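Glutathione transferase (Lolium rigidum, PDB 6ZB6) probably conjugates glutathione to electrophilic xenobiotics, herbicides among them, as a member of the phi class, which is linked to multiple-herbicide resistance. Local coordinates at residues I71-L76 with V165-L170. Sequence-based numbering, arbitrary orientation.
Sequences ISKYVL and VSFADL
F167 reaches from the capping box that opens helix 167-170 onto helix 68-78, where S72, K73 and L76 receive its ring, so that one aromatic of 165-170 makes the whole contact with 71-76, at the interface between the thioredoxin-like N-terminal domain of this glutathione transferase and its all-helical C-terminal domain. The contact is apolar and buried, and no hydrogen bond crosses it. CG of F167 stands anti to the backbone N (chi1 -163°), which carries the ring away from its own short helix and out to the other domain. S72 and K73 meet the far end of the ring, and L76 comes in one turn after S72. CB of S72 lies at the ring edge, in its plane, 3.8 Å from CE1 of F167. The lysine crosses the phenylalanine at about a right angle and touches with its aliphatic part, CG of K73 sitting 3.5 Å from CZ of F167. L76 approaches obliquely, its CD1 3.6 Å from CD1 of F167. F21 of helix 13-24 and T102 of helix 92-127 also pack on this phenylalanine.

Polar bonds stay within each segment or turn to other partners. OG of S72 is hydrogen-bonded to O of S68, one turn earlier in its own helix. At the N-cap, OG of S166 accepts from N of A168 at 3.2 Å. The box is completed by D169, whose OD2 accepts the N-H of S166 through its anti lone pair, 2.9 Å from N.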
ATOM      1  N   ILE A  71      11.294  -2.883  -3.663  1.00 16.02           N
ATOM      2  CA  ILE A  71      11.605  -3.650  -2.458  1.00 20.79           C
ATOM      3  C   ILE A  71      10.660  -4.836  -2.320  1.00 22.28           C
ATOM      4  O   ILE A  71      11.083  -5.958  -2.017  1.00 15.79           O
ATOM      5  CB  ILE A  71      11.539  -2.750  -1.211  1.00 22.09           C
ATOM      6  CG1 ILE A  71      12.558  -1.602  -1.277  1.00 21.37           C
ATOM      7  CG2 ILE A  71      11.743  -3.603   0.040  1.00 19.08           C
ATOM      8  CD1 ILE A  71      12.227  -0.453  -0.292  1.00 18.47           C
ATOM      9  N   SER A  72       9.353  -4.598  -2.519  1.00 22.16           N
ATOM     10  CA  SER A  72       8.373  -5.648  -2.282  1.00 22.74           C
ATOM     11  C   SER A  72       8.568  -6.821  -3.231  1.00 20.92           C
ATOM     12  O   SER A  72       8.464  -7.981  -2.818  1.00 20.95           O
ATOM     13  CB  SER A  72       6.952  -5.091  -2.422  1.00 20.05           C
ATOM     14  OG  SER A  72       6.694  -4.106  -1.433  1.00 16.94           O
ATOM     15  N   LYS A  73       8.823  -6.545  -4.514  1.00 22.31           N
ATOM     16  CA  LYS A  73       9.035  -7.647  -5.449  1.00 22.89           C
ATOM     17  C   LYS A  73      10.307  -8.418  -5.114  1.00 19.46           C
ATOM     18  O   LYS A  73      10.350  -9.647  -5.259  1.00 22.09           O
ATOM     19  CB  LYS A  73       9.059  -7.130  -6.891  1.00 24.04           C
ATOM     20  CG  LYS A  73       7.666  -6.712  -7.373  1.00 20.58           C
ATOM     21  CD  LYS A  73       7.628  -6.443  -8.879  1.00 21.17           C
ATOM     22  CE  LYS A  73       8.323  -5.117  -9.195  1.00 24.75           C
ATOM     23  NZ  LYS A  73       8.075  -4.634 -10.593  1.00 26.81           N
ATOM     24  N   TYR A  74      11.349  -7.724  -4.648  1.00 19.75           N
ATOM     25  CA  TYR A  74      12.556  -8.433  -4.225  1.00 15.96           C
ATOM     26  C   TYR A  74      12.251  -9.377  -3.067  1.00 22.63           C
ATOM     27  O   TYR A  74      12.732 -10.515  -3.032  1.00 19.52           O
ATOM     28  CB  TYR A  74      13.639  -7.432  -3.824  1.00 21.34           C
ATOM     29  CG  TYR A  74      14.854  -8.076  -3.195  1.00 22.84           C
ATOM     30  CD1 TYR A  74      15.887  -8.573  -3.991  1.00 22.67           C
ATOM     31  CD2 TYR A  74      14.972  -8.197  -1.812  1.00 23.05           C
ATOM     32  CE1 TYR A  74      16.995  -9.167  -3.428  1.00 20.94           C
ATOM     33  CE2 TYR A  74      16.089  -8.796  -1.236  1.00 20.67           C
ATOM     34  CZ  TYR A  74      17.097  -9.267  -2.052  1.00 26.47           C
ATOM     35  OH  TYR A  74      18.207  -9.857  -1.497  1.00 27.97           O
ATOM     36  N   VAL A  75      11.455  -8.914  -2.104  1.00 20.81           N
ATOM     37  CA  VAL A  75      11.057  -9.771  -0.985  1.00 20.97           C
ATOM     38  C   VAL A  75      10.300 -10.994  -1.486  1.00 15.46           C
ATOM     39  O   VAL A  75      10.583 -12.133  -1.085  1.00 23.47           O
ATOM     40  CB  VAL A  75      10.215  -8.968   0.024  1.00 19.46           C
ATOM     41  CG1 VAL A  75       9.428  -9.919   0.923  1.00 22.78           C
ATOM     42  CG2 VAL A  75      11.113  -8.055   0.840  1.00 22.73           C
ATOM     43  N   LEU A  76       9.319 -10.779  -2.364  1.00 18.17           N
ATOM     44  CA  LEU A  76       8.493 -11.885  -2.843  1.00 19.45           C
ATOM     45  C   LEU A  76       9.320 -12.919  -3.593  1.00 29.39           C
ATOM     46  O   LEU A  76       9.067 -14.128  -3.480  1.00 24.96           O
ATOM     47  CB  LEU A  76       7.382 -11.346  -3.733  1.00 24.42           C
ATOM     48  CG  LEU A  76       6.358 -10.501  -2.956  1.00 23.98           C
ATOM     49  CD1 LEU A  76       5.375  -9.869  -3.914  1.00 20.99           C
ATOM     50  CD2 LEU A  76       5.659 -11.328  -1.883  1.00 26.29           C
ATOM     51  N   VAL A 165      -5.741 -14.009  -5.407  1.00 23.81           N
ATOM     52  CA  VAL A 165      -5.183 -12.791  -4.851  1.00 21.62           C
ATOM     53  C   VAL A 165      -3.770 -12.644  -5.391  1.00 21.94           C
ATOM     54  O   VAL A 165      -3.082 -13.633  -5.660  1.00 22.53           O
ATOM     55  CB  VAL A 165      -5.218 -12.822  -3.309  1.00 22.50           C
ATOM     56  CG1 VAL A 165      -4.244 -13.841  -2.743  1.00 20.24           C
ATOM     57  CG2 VAL A 165      -4.976 -11.444  -2.723  1.00 20.39           C
ATOM     58  N   SER A 166      -3.344 -11.402  -5.593  1.00 21.48           N
ATOM     59  CA  SER A 166      -2.054 -11.151  -6.220  1.00 21.10           C
ATOM     60  C   SER A 166      -1.470  -9.852  -5.691  1.00 28.26           C
ATOM     61  O   SER A 166      -2.105  -9.131  -4.919  1.00 23.64           O
ATOM     62  CB  SER A 166      -2.199 -11.136  -7.747  1.00 21.22           C
ATOM     63  OG  SER A 166      -2.695  -9.887  -8.198  1.00 22.15           O
ATOM     64  N   PHE A 167      -0.217  -9.594  -6.092  1.00 19.48           N
ATOM     65  CA  PHE A 167       0.479  -8.324  -5.909  1.00 20.20           C
ATOM     66  C   PHE A 167      -0.418  -7.131  -6.221  1.00 17.70           C
ATOM     67  O   PHE A 167      -0.385  -6.119  -5.514  1.00 19.80           O
ATOM     68  CB  PHE A 167       1.714  -8.320  -6.828  1.00 17.46           C
ATOM     69  CG  PHE A 167       2.759  -7.291  -6.493  1.00 23.54           C
ATOM     70  CD1 PHE A 167       3.344  -7.248  -5.241  1.00 18.28           C
ATOM     71  CD2 PHE A 167       3.210  -6.402  -7.478  1.00 22.71           C
ATOM     72  CE1 PHE A 167       4.355  -6.308  -4.952  1.00 20.13           C
ATOM     73  CE2 PHE A 167       4.221  -5.460  -7.206  1.00 20.21           C
ATOM     74  CZ  PHE A 167       4.794  -5.415  -5.941  1.00 18.17           C
ATOM     75  N   ALA A 168      -1.199  -7.227  -7.299  1.00 17.77           N
ATOM     76  CA  ALA A 168      -2.060  -6.111  -7.690  1.00 22.75           C
ATOM     77  C   ALA A 168      -3.022  -5.738  -6.569  1.00 23.00           C
ATOM     78  O   ALA A 168      -3.134  -4.561  -6.207  1.00 19.57           O
ATOM     79  CB  ALA A 168      -2.833  -6.463  -8.962  1.00 24.77           C
ATOM     80  N   ASP A 169      -3.709  -6.731  -5.995  1.00 21.83           N
ATOM     81  CA  ASP A 169      -4.709  -6.441  -4.957  1.00 19.26           C
ATOM     82  C   ASP A 169      -4.058  -5.840  -3.719  1.00 20.08           C
ATOM     83  O   ASP A 169      -4.489  -4.790  -3.225  1.00 22.05           O
ATOM     84  CB  ASP A 169      -5.480  -7.700  -4.563  1.00 22.52           C
ATOM     85  CG  ASP A 169      -6.052  -8.425  -5.753  1.00 24.32           C
ATOM     86  OD1 ASP A 169      -7.091  -7.969  -6.279  1.00 22.02           O
ATOM     87  OD2 ASP A 169      -5.452  -9.440  -6.159  1.00 24.34           O
ATOM     88  N   LEU A 170      -2.987  -6.471  -3.226  1.00 21.68           N
ATOM     89  CA  LEU A 170      -2.418  -6.060  -1.948  1.00 18.66           C
ATOM     90  C   LEU A 170      -1.733  -4.704  -2.016  1.00 20.07           C
ATOM     91  O   LEU A 170      -1.612  -4.041  -0.979  1.00 17.75           O
ATOM     92  CB  LEU A 170      -1.471  -7.138  -1.425  1.00 21.80           C
ATOM     93  CG  LEU A 170      -2.149  -8.509  -1.283  1.00 18.79           C
ATOM     94  CD1 LEU A 170      -1.227  -9.514  -0.592  1.00 23.18           C
ATOM     95  CD2 LEU A 170      -3.488  -8.405  -0.526  1.00 17.89           C
TER